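Local coordinates for CalS11 (Micromonospora echinospora, PDB 3TOS), which probably transfers a methyl group from S-adenosylmethionine to a hydroxyl oxygen in the biosynthesis of the enediyne antibiotic calicheamicin, at residues D117-G122 against L190-P195; G210-F215 against P250-W255; T181-A186 against E201-Y206. One frame throughout, in Å; residues are numbered along the deposited sequence.

Contact 1: D117-G122 against L190-P195; sequences DVDRVG and LDLYEP. With SAH (S-adenosyl-L-homocysteine), chain O.
Behind the 190-195 wall of the S-adenosyl-L-homocysteine pocket, the carboxylate of Asp119 reaches from the loop after strand 103-107 to the start of helix 193-203, just past Leu192 at the N-cap position. Tyr193 N donates to Asp119 OD1 over 2.9 Å with an N-H...O angle of 161°, meeting the oxygen on its syn side and 17° out of the carboxylate plane. Two waters widen the grip. One donates to Asp119 OD1 and to Asp191 O; the other donates to Asp119 OD2, 2.6 Å away, and accepts from Glu194 N. Asn116 N gives OD2 a further hydrogen bond. The Leu192 side chain crosses that of Asp119 at about a right angle, its CD2 3.5 Å from Asp119 CG; its other methyl, CD1, is 3.9 Å from N7 of S-adenosyl-L-homocysteine. Val118 CG2 packs on Tyr193 CB at 3.6 Å. A chi1 of 163°, which sets CG opposite the backbone N, leads the far end of the tyrosine away from Val118 and onto helix 225-233. On the ligand side, Leu190 CD2 meets adenine C4 at 3.5 Å and Pro195 CB lies near N6. A buried carboxylate that takes up the first N-H groups of a helix, one directly and one through water, is probably stabilised by the helix dipole, and ties its loop to a segment that lines the adenine site and whose Asp191 touches the bound glutamic acid.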
loop_
_atom_site.group_PDB
_atom_site.type_symbol
_atom_site.label_atom_id
_atom_site.label_comp_id
_atom_site.label_asym_id
_atom_site.label_seq_id
_atom_site.Cartn_x
_atom_site.Cartn_y
_atom_site.Cartn_z
ATOM N N ASP B 117 -38.938 27.206 -16.894
ATOM C CA ASP B 117 -39.575 26.106 -17.616
ATOM C C ASP B 117 -38.833 24.772 -17.507
ATOM O O ASP B 117 -39.490 23.734 -17.414
ATOM C CB ASP B 117 -39.785 26.505 -19.082
ATOM C CG ASP B 117 -40.999 27.381 -19.257
ATOM O OD1 ASP B 117 -41.809 27.538 -18.296
ATOM O OD2 ASP B 117 -41.170 27.885 -20.385
ATOM N N VAL B 118 -37.489 24.783 -17.507
ATOM C CA VAL B 118 -36.783 23.510 -17.427
ATOM C C VAL B 118 -36.958 22.826 -16.067
ATOM O O VAL B 118 -36.764 21.605 -15.961
ATOM C CB VAL B 118 -35.236 23.615 -17.723
ATOM C CG1 VAL B 118 -35.000 24.251 -19.072
ATOM C CG2 VAL B 118 -34.505 24.407 -16.625
ATOM N N ASP B 119 -37.401 23.577 -15.055
ATOM C CA ASP B 119 -37.624 22.981 -13.712
ATOM C C ASP B 119 -39.010 22.374 -13.600
ATOM O O ASP B 119 -39.281 21.684 -12.598
ATOM C CB ASP B 119 -37.540 24.069 -12.625
ATOM C CG ASP B 119 -36.199 24.788 -12.617
ATOM O OD1 ASP B 119 -35.161 24.090 -12.624
ATOM O OD2 ASP B 119 -36.205 26.051 -12.587
ATOM N N ARG B 120 -39.887 22.615 -14.598
ATOM C CA ARG B 120 -41.312 22.281 -14.493
ATOM C C ARG B 120 -41.643 20.864 -14.965
ATOM O O ARG B 120 -42.472 20.673 -15.853
ATOM C CB ARG B 120 -42.132 23.319 -15.267
ATOM C CG ARG B 120 -42.188 24.610 -14.495
ATOM C CD ARG B 120 -43.078 25.671 -15.189
ATOM N NE ARG B 120 -43.007 26.852 -14.364
ATOM C CZ ARG B 120 -43.551 28.020 -14.620
ATOM N NH1 ARG B 120 -44.279 28.196 -15.719
ATOM N NH2 ARG B 120 -43.380 28.999 -13.742
ATOM N N VAL B 121 -40.982 19.889 -14.362
ATOM C CA VAL B 121 -41.054 18.468 -14.774
ATOM C C VAL B 121 -42.072 17.729 -13.873
ATOM O O VAL B 121 -42.953 17.021 -14.358
ATOM C CB VAL B 121 -39.674 17.754 -14.623
ATOM C CG1 VAL B 121 -39.755 16.319 -15.096
ATOM C CG2 VAL B 121 -38.643 18.476 -15.385
ATOM N N GLY B 122 -41.894 17.862 -12.552
ATOM C CA GLY B 122 -42.805 17.272 -11.582
ATOM C C GLY B 122 -43.799 18.276 -11.061
ATOM O O GLY B 122 -43.758 19.453 -11.459
ATOM N N LEU B 190 -30.714 23.547 -3.988
ATOM C CA LEU B 190 -31.741 24.521 -4.391
ATOM C C LEU B 190 -32.729 23.940 -5.355
ATOM O O LEU B 190 -33.785 24.572 -5.587
ATOM C CB LEU B 190 -31.082 25.722 -5.114
ATOM C CG LEU B 190 -29.989 26.483 -4.358
ATOM C CD1 LEU B 190 -29.094 27.188 -5.393
ATOM C CD2 LEU B 190 -30.676 27.541 -3.481
ATOM N N ASP B 191 -32.390 22.792 -5.962
ATOM C CA ASP B 191 -33.252 22.104 -6.983
ATOM C C ASP B 191 -33.302 22.758 -8.356
ATOM O O ASP B 191 -33.322 22.068 -9.356
ATOM C CB ASP B 191 -34.692 21.847 -6.472
ATOM C CG ASP B 191 -34.696 20.978 -5.233
ATOM O OD1 ASP B 191 -34.008 19.922 -5.251
ATOM O OD2 ASP B 191 -35.344 21.350 -4.210
ATOM N N LEU B 192 -33.346 24.101 -8.391
ATOM C CA LEU B 192 -33.718 24.853 -9.598
ATOM C C LEU B 192 -32.491 25.259 -10.385
ATOM O O LEU B 192 -31.426 25.608 -9.809
ATOM C CB LEU B 192 -34.458 26.129 -9.193
ATOM C CG LEU B 192 -35.686 25.831 -8.331
ATOM C CD1 LEU B 192 -36.284 27.207 -7.930
ATOM C CD2 LEU B 192 -36.717 25.032 -9.197
ATOM N N TYR B 193 -32.680 25.306 -11.713
ATOM C CA TYR B 193 -31.613 25.659 -12.648
ATOM C C TYR B 193 -30.994 27.043 -12.432
ATOM O O TYR B 193 -29.767 27.141 -12.259
ATOM C CB TYR B 193 -32.205 25.571 -14.061
ATOM C CG TYR B 193 -31.394 26.289 -15.114
ATOM C CD1 TYR B 193 -30.095 25.877 -15.404
ATOM C CD2 TYR B 193 -31.956 27.326 -15.848
ATOM C CE1 TYR B 193 -29.331 26.522 -16.336
ATOM C CE2 TYR B 193 -31.176 28.034 -16.790
ATOM C CZ TYR B 193 -29.859 27.609 -17.026
ATOM O OH TYR B 193 -29.065 28.221 -17.985
ATOM N N GLU B 194 -31.798 28.094 -12.443
ATOM C CA GLU B 194 -31.212 29.480 -12.463
ATOM C C GLU B 194 -30.355 29.806 -11.225
ATOM O O GLU B 194 -29.235 30.294 -11.378
ATOM C CB GLU B 194 -32.311 30.540 -12.663
ATOM C CG GLU B 194 -32.909 30.451 -14.047
ATOM C CD GLU B 194 -33.817 31.616 -14.357
ATOM O OE1 GLU B 194 -33.624 32.722 -13.757
ATOM O OE2 GLU B 194 -34.664 31.505 -15.249
ATOM N N PRO B 195 -30.871 29.569 -10.018
ATOM C CA PRO B 195 -30.036 29.925 -8.880
ATOM C C PRO B 195 -28.828 29.008 -8.763
ATOM O O PRO B 195 -27.773 29.456 -8.308
ATOM C CB PRO B 195 -30.998 29.720 -7.691
ATOM C CG PRO B 195 -32.054 28.828 -8.171
ATOM C CD PRO B 195 -32.255 29.215 -9.615
HETATM N N SAH O . -31.373 21.154 2.523
HETATM C CA SAH O . -32.799 20.999 2.957
HETATM C CB SAH O . -33.774 20.939 1.793
HETATM C CG SAH O . -33.818 22.262 1.000
HETATM S SD SAH O . -35.293 22.312 0.004
HETATM C C SAH O . -32.870 19.688 3.739
HETATM O O SAH O . -33.964 19.319 4.268
HETATM O OXT SAH O . -31.851 19.026 3.971
HETATM C "C5'" SAH O . -34.876 23.509 -1.275
HETATM C "C4'" SAH O . -34.630 24.960 -0.737
HETATM O "O4'" SAH O . -34.031 25.738 -1.783
HETATM C "C3'" SAH O . -35.977 25.624 -0.416
HETATM O "O3'" SAH O . -36.052 25.949 0.994
HETATM C "C2'" SAH O . -35.983 26.835 -1.334
HETATM O "O2'" SAH O . -36.596 28.018 -0.782
HETATM C "C1'" SAH O . -34.473 27.052 -1.597
HETATM N N9 SAH O . -34.227 27.814 -2.845
HETATM C C8 SAH O . -34.511 27.443 -4.122
HETATM N N7 SAH O . -34.171 28.493 -4.914
HETATM C C5 SAH O . -33.700 29.509 -4.162
HETATM C C6 SAH O . -33.189 30.856 -4.440
HETATM N N6 SAH O . -33.196 31.339 -5.704
HETATM N N1 SAH O . -32.769 31.576 -3.370
HETATM C C2 SAH O . -32.789 31.076 -2.097
HETATM N N3 SAH O . -33.308 29.875 -1.759
HETATM C C4 SAH O . -33.708 29.059 -2.798
HETATM O O HOH W 1 -34.813 21.602 -11.672
HETATM O O HOH W 2 -34.603 28.094 -12.226
#

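Contact 2: G210-F215 against P250-W255; sequences GSIVAF and PAYLRW
Strands 211-215 and 251-254 pair antiparallel within the mixed sheet of the Rossmann-like methyltransferase domain, where 251-254 runs against the parallel strands. Val213 and Leu253 form a hydrogen-bonded pair, with Val213 N to Leu253 O at 3.0 Å and Leu253 N to Val213 O at 2.9 Å. Phe215 and Ala251 form another, and Trp255 N donates to Ser211 O with an N-H...O angle of 170°. On the face of Ile212, Ala214, Tyr252 and Arg254, Ile212 CG2 lies 3.9 Å from Tyr252 CD2, their side chains meeting obliquely, while its CD1 rests against Arg254 CA. Cutting Ile212 back to an alanine is likely to open a gap beside the Tyr252 ring and strip the Arg254 backbone of its apolar cover. On the other face, Val213 CB packs on Leu253 CG at 4.0 Å. In the conformer described, Gly210 CA lies over one face of the Arg254 guanidinium and NH1 pairs with Asp257. Tyr252 OH bonds to Gln65, and Trp255 NE1 to Asp237 of a second subunit. Backbone bonds thus fix the pairing, apolar side chains fill both faces and polar ends find partners beyond the two strands.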
loop_
_atom_site.group_PDB
_atom_site.type_symbol
_atom_site.label_atom_id
_atom_site.label_comp_id
_atom_site.label_asym_id
_atom_site.label_seq_id
_atom_site.Cartn_x
_atom_site.Cartn_y
_atom_site.Cartn_z
ATOM N N GLY B 210 -9.281 20.491 -4.004
ATOM C CA GLY B 210 -9.601 19.715 -2.814
ATOM C C GLY B 210 -10.919 20.169 -2.166
ATOM O O GLY B 210 -11.503 19.421 -1.379
ATOM N N SER B 211 -11.356 21.408 -2.449
ATOM C CA SER B 211 -12.719 21.784 -2.038
ATOM C C SER B 211 -13.742 20.807 -2.590
ATOM O O SER B 211 -13.601 20.302 -3.695
ATOM C CB SER B 211 -13.089 23.203 -2.495
ATOM O OG SER B 211 -12.263 24.167 -1.827
ATOM N N ILE B 212 -14.780 20.538 -1.823
ATOM C CA ILE B 212 -15.797 19.637 -2.347
ATOM C C ILE B 212 -17.023 20.427 -2.781
ATOM O O ILE B 212 -17.490 21.306 -2.029
ATOM C CB ILE B 212 -16.260 18.593 -1.242
ATOM C CG1 ILE B 212 -15.054 17.764 -0.816
ATOM C CG2 ILE B 212 -17.529 17.757 -1.749
ATOM C CD1 ILE B 212 -14.566 16.828 -1.872
ATOM N N VAL B 213 -17.556 20.085 -3.952
ATOM C CA VAL B 213 -18.801 20.646 -4.448
ATOM C C VAL B 213 -19.795 19.501 -4.569
ATOM O O VAL B 213 -19.533 18.528 -5.284
ATOM C CB VAL B 213 -18.610 21.354 -5.803
ATOM C CG1 VAL B 213 -19.967 21.895 -6.319
ATOM C CG2 VAL B 213 -17.571 22.483 -5.599
ATOM N N ALA B 214 -20.881 19.575 -3.797
ATOM C CA ALA B 214 -21.874 18.491 -3.764
ATOM C C ALA B 214 -23.261 18.933 -4.217
ATOM O O ALA B 214 -23.619 20.098 -4.056
ATOM C CB ALA B 214 -21.951 17.906 -2.352
ATOM N N PHE B 215 -23.995 18.002 -4.817
ATOM C CA PHE B 215 -25.323 18.281 -5.381
ATOM C C PHE B 215 -26.293 17.268 -4.852
ATOM O O PHE B 215 -26.016 16.060 -4.831
ATOM C CB PHE B 215 -25.301 18.148 -6.911
ATOM C CG PHE B 215 -24.422 19.173 -7.584
ATOM C CD1 PHE B 215 -23.119 18.834 -7.946
ATOM C CD2 PHE B 215 -24.892 20.473 -7.823
ATOM C CE1 PHE B 215 -22.311 19.755 -8.564
ATOM C CE2 PHE B 215 -24.089 21.418 -8.461
ATOM C CZ PHE B 215 -22.784 21.078 -8.797
ATOM N N PRO B 250 -25.754 12.305 -2.117
ATOM C CA PRO B 250 -25.328 13.366 -3.055
ATOM C C PRO B 250 -24.370 12.883 -4.139
ATOM O O PRO B 250 -23.726 11.812 -4.006
ATOM C CB PRO B 250 -24.611 14.319 -2.126
ATOM C CG PRO B 250 -23.922 13.417 -1.151
ATOM C CD PRO B 250 -25.001 12.369 -0.831
ATOM N N ALA B 251 -24.268 13.675 -5.196
ATOM C CA ALA B 251 -23.180 13.524 -6.142
ATOM C C ALA B 251 -22.180 14.623 -5.798
ATOM O O ALA B 251 -22.583 15.764 -5.556
ATOM C CB ALA B 251 -23.680 13.718 -7.546
ATOM N N TYR B 252 -20.891 14.302 -5.784
ATOM C CA TYR B 252 -19.936 15.317 -5.348
ATOM C C TYR B 252 -18.648 15.182 -6.122
ATOM O O TYR B 252 -18.293 14.124 -6.613
ATOM C CB TYR B 252 -19.648 15.185 -3.821
ATOM C CG TYR B 252 -18.866 13.964 -3.436
ATOM C CD1 TYR B 252 -19.474 12.701 -3.347
ATOM C CD2 TYR B 252 -17.516 14.078 -3.106
ATOM C CE1 TYR B 252 -18.741 11.583 -2.994
ATOM C CE2 TYR B 252 -16.775 12.965 -2.755
ATOM C CZ TYR B 252 -17.395 11.717 -2.709
ATOM O OH TYR B 252 -16.628 10.637 -2.340
ATOM N N LEU B 253 -17.973 16.312 -6.252
ATOM C CA LEU B 253 -16.668 16.342 -6.917
ATOM C C LEU B 253 -15.628 17.031 -6.013
ATOM O O LEU B 253 -15.962 17.860 -5.171
ATOM C CB LEU B 253 -16.804 17.063 -8.261
ATOM C CG LEU B 253 -17.201 18.540 -8.217
ATOM C CD1 LEU B 253 -15.921 19.416 -8.097
ATOM C CD2 LEU B 253 -17.917 18.850 -9.535
ATOM N N ARG B 254 -14.362 16.719 -6.249
ATOM C CA ARG B 254 -13.238 17.312 -5.526
ATOM C C ARG B 254 -12.664 18.290 -6.526
ATOM O O ARG B 254 -12.139 17.880 -7.585
ATOM C CB ARG B 254 -12.197 16.253 -5.139
ATOM C CG ARG B 254 -11.064 16.747 -4.240
ATOM C CD ARG B 254 -10.516 15.547 -3.481
ATOM N NE ARG B 254 -9.307 15.788 -2.707
ATOM C CZ ARG B 254 -8.074 15.633 -3.177
ATOM N NH1 ARG B 254 -7.868 15.285 -4.447
ATOM N NH2 ARG B 254 -7.047 15.821 -2.376
ATOM N N TRP B 255 -12.789 19.575 -6.225
ATOM C CA TRP B 255 -12.342 20.610 -7.162
ATOM C C TRP B 255 -10.878 20.388 -7.598
ATOM O O TRP B 255 -9.971 20.173 -6.740
ATOM C CB TRP B 255 -12.472 21.988 -6.485
ATOM C CG TRP B 255 -12.330 23.126 -7.444
ATOM C CD1 TRP B 255 -11.249 24.012 -7.548
ATOM C CD2 TRP B 255 -13.266 23.507 -8.469
ATOM N NE1 TRP B 255 -11.496 24.876 -8.566
ATOM C CE2 TRP B 255 -12.708 24.611 -9.138
ATOM C CE3 TRP B 255 -14.518 23.007 -8.894
ATOM C CZ2 TRP B 255 -13.353 25.244 -10.220
ATOM C CZ3 TRP B 255 -15.160 23.650 -9.911
ATOM C CH2 TRP B 255 -14.579 24.762 -10.573
HETATM O O HOH W 3 -10.933 17.065 -0.281
#

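Contact 3: T181-A186 against E201-Y206; sequences TVIALA and EAIRPY
Ile183 and Ile203 meet at about a right angle, the CD1 methyl of Ile183 pressing against Ile203 CB at 3.6 Å and also touching its CG2. In Ile203 a chi1 of 66° sets CG1 between the backbone N and carbonyl carbon, and the extended chi2 carries CD1 on to Ala186, whose CB is 3.8 Å away. Ile183 also serves Tyr206: its CD1 approaches Tyr206 CB at 3.8 Å, the two side chains meeting at a slant. The tyrosine ring is turned so that its edge faces Thr181, and Thr181 O lies near the ring plane, 3.3 Å from Tyr206 CD1, while Thr181 CB stands 4.0 Å from the same carbon. This is the return leg of a beta-alpha-beta crossover in the Rossmann-like methyltransferase domain, where helix 193-203 packs against strand 183-188 before the chain enters strand 211-215; Phe76 of strand 72-76 touches both Ala186 and Ile203. In the 3-10 segment 204-206, Tyr206 N donates to Ile203 O, and this turn brings the Tyr206 carbonyl to the strand. Ile183 N donates to Tyr206 O over 2.9 Å, with a nearly straight N-H...O angle of 167° but from above the carbonyl plane, 35° out of it. Val182 CA makes a longer C-H...O contact to the same oxygen. Leu175 of helix 167-177 also packs on Tyr206, and Asn227 of a second subunit donates to Thr181 O.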
loop_
_atom_site.group_PDB
_atom_site.type_symbol
_atom_site.label_atom_id
_atom_site.label_comp_id
_atom_site.label_asym_id
_atom_site.label_seq_id
_atom_site.Cartn_x
_atom_site.Cartn_y
_atom_site.Cartn_z
ATOM N N THR B 181 -12.980 34.759 2.401
ATOM C CA THR B 181 -13.619 33.444 2.258
ATOM C C THR B 181 -12.776 32.444 1.434
ATOM O O THR B 181 -12.268 32.767 0.321
ATOM C CB THR B 181 -14.994 33.580 1.542
ATOM O OG1 THR B 181 -15.843 34.384 2.360
ATOM C CG2 THR B 181 -15.627 32.206 1.239
ATOM N N VAL B 182 -12.579 31.263 2.007
ATOM C CA VAL B 182 -12.247 30.092 1.209
ATOM C C VAL B 182 -13.442 29.135 1.419
ATOM O O VAL B 182 -13.997 29.100 2.503
ATOM C CB VAL B 182 -10.914 29.411 1.655
ATOM C CG1 VAL B 182 -10.658 28.166 0.790
ATOM C CG2 VAL B 182 -9.732 30.378 1.545
ATOM N N ILE B 183 -13.900 28.434 0.385
ATOM C CA ILE B 183 -15.056 27.499 0.535
ATOM C C ILE B 183 -14.518 26.120 0.564
ATOM O O ILE B 183 -13.964 25.629 -0.441
ATOM C CB ILE B 183 -16.073 27.659 -0.626
ATOM C CG1 ILE B 183 -16.625 29.092 -0.572
ATOM C CG2 ILE B 183 -17.246 26.544 -0.520
ATOM C CD1 ILE B 183 -17.457 29.502 -1.801
ATOM N N ALA B 184 -14.635 25.454 1.711
ATOM C CA ALA B 184 -14.226 24.046 1.801
ATOM C C ALA B 184 -15.267 23.064 1.257
ATOM O O ALA B 184 -14.917 22.092 0.580
ATOM C CB ALA B 184 -13.876 23.693 3.231
ATOM N N LEU B 185 -16.530 23.347 1.559
ATOM C CA LEU B 185 -17.623 22.450 1.153
ATOM C C LEU B 185 -18.804 23.333 0.736
ATOM O O LEU B 185 -19.249 24.194 1.490
ATOM C CB LEU B 185 -18.016 21.491 2.315
ATOM C CG LEU B 185 -19.292 20.639 2.149
ATOM C CD1 LEU B 185 -19.160 19.710 0.919
ATOM C CD2 LEU B 185 -19.534 19.859 3.435
ATOM N N ALA B 186 -19.272 23.154 -0.493
ATOM C CA ALA B 186 -20.411 23.895 -1.059
ATOM C C ALA B 186 -21.476 22.862 -1.361
ATOM O O ALA B 186 -21.270 21.981 -2.236
ATOM C CB ALA B 186 -20.017 24.615 -2.331
ATOM N N GLU B 201 -21.373 29.926 -10.550
ATOM C CA GLU B 201 -20.487 30.994 -11.156
ATOM C C GLU B 201 -19.830 31.874 -10.059
ATOM O O GLU B 201 -18.630 32.228 -10.159
ATOM C CB GLU B 201 -21.319 31.847 -12.123
ATOM C CG GLU B 201 -21.634 31.112 -13.383
ATOM C CD GLU B 201 -22.800 31.682 -14.154
ATOM O OE1 GLU B 201 -23.555 32.531 -13.625
ATOM O OE2 GLU B 201 -22.999 31.219 -15.314
ATOM N N ALA B 202 -20.619 32.230 -9.051
ATOM C CA ALA B 202 -20.157 33.092 -7.957
ATOM C C ALA B 202 -19.073 32.444 -7.054
ATOM O O ALA B 202 -18.130 33.142 -6.637
ATOM C CB ALA B 202 -21.383 33.526 -7.070
ATOM N N ILE B 203 -19.215 31.143 -6.759
ATOM C CA ILE B 203 -18.323 30.548 -5.780
ATOM C C ILE B 203 -16.964 30.164 -6.363
ATOM O O ILE B 203 -16.024 29.943 -5.592
ATOM C CB ILE B 203 -18.927 29.307 -5.079
ATOM C CG1 ILE B 203 -19.133 28.164 -6.078
ATOM C CG2 ILE B 203 -20.183 29.664 -4.305
ATOM C CD1 ILE B 203 -19.465 26.835 -5.394
ATOM N N ARG B 204 -16.832 30.126 -7.692
ATOM C CA ARG B 204 -15.626 29.595 -8.284
ATOM C C ARG B 204 -14.317 30.217 -7.776
ATOM O O ARG B 204 -13.373 29.464 -7.537
ATOM C CB ARG B 204 -15.679 29.696 -9.835
ATOM C CG ARG B 204 -14.663 28.821 -10.507
ATOM C CD ARG B 204 -14.812 28.772 -11.997
ATOM N NE ARG B 204 -13.721 27.988 -12.524
ATOM C CZ ARG B 204 -13.732 27.472 -13.741
ATOM N NH1 ARG B 204 -14.794 27.693 -14.530
ATOM N NH2 ARG B 204 -12.691 26.756 -14.159
ATOM N N PRO B 205 -14.257 31.573 -7.588
ATOM C CA PRO B 205 -12.932 32.126 -7.220
ATOM C C PRO B 205 -12.528 31.787 -5.784
ATOM O O PRO B 205 -11.404 32.072 -5.366
ATOM C CB PRO B 205 -13.100 33.651 -7.438
ATOM C CG PRO B 205 -14.315 33.826 -8.246
ATOM C CD PRO B 205 -15.217 32.630 -7.947
ATOM N N TYR B 206 -13.441 31.156 -5.020
ATOM C CA TYR B 206 -13.190 30.947 -3.583
ATOM C C TYR B 206 -12.926 29.491 -3.263
ATOM O O TYR B 206 -12.699 29.136 -2.120
ATOM C CB TYR B 206 -14.372 31.477 -2.735
ATOM C CG TYR B 206 -14.576 32.938 -3.020
ATOM C CD1 TYR B 206 -13.870 33.906 -2.281
ATOM C CD2 TYR B 206 -15.471 33.366 -4.015
ATOM C CE1 TYR B 206 -14.031 35.273 -2.560
ATOM C CE2 TYR B 206 -15.613 34.708 -4.285
ATOM C CZ TYR B 206 -14.921 35.656 -3.567
ATOM O OH TYR B 206 -15.069 37.000 -3.869
#

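Overall arrangement
Contacts 2 and 3 lie on strands 183-188, 211-215 and 251-254 of the sheet, while contact 1 sits at the cofactor end of helix 193-203. Contact 3 holds the other end of that helix against the sheet, its centre about 22 Å from that of contact 1, and their segments alternate along the chain. Contact 2 follows both in sequence, its centre about 11 Å from that of contact 3 and about 20 Å from that of contact 1. Strands 183-188 and 211-215 are sheet neighbours, so contacts 2 and 3 touch directly, Ser211 OG lying 2.6 Å from Ile183 O, and both reach a second subunit. No other chain touches contact 1, and strand 183-188 leads from the subunit-facing contact 3 to its ligand-lining segment.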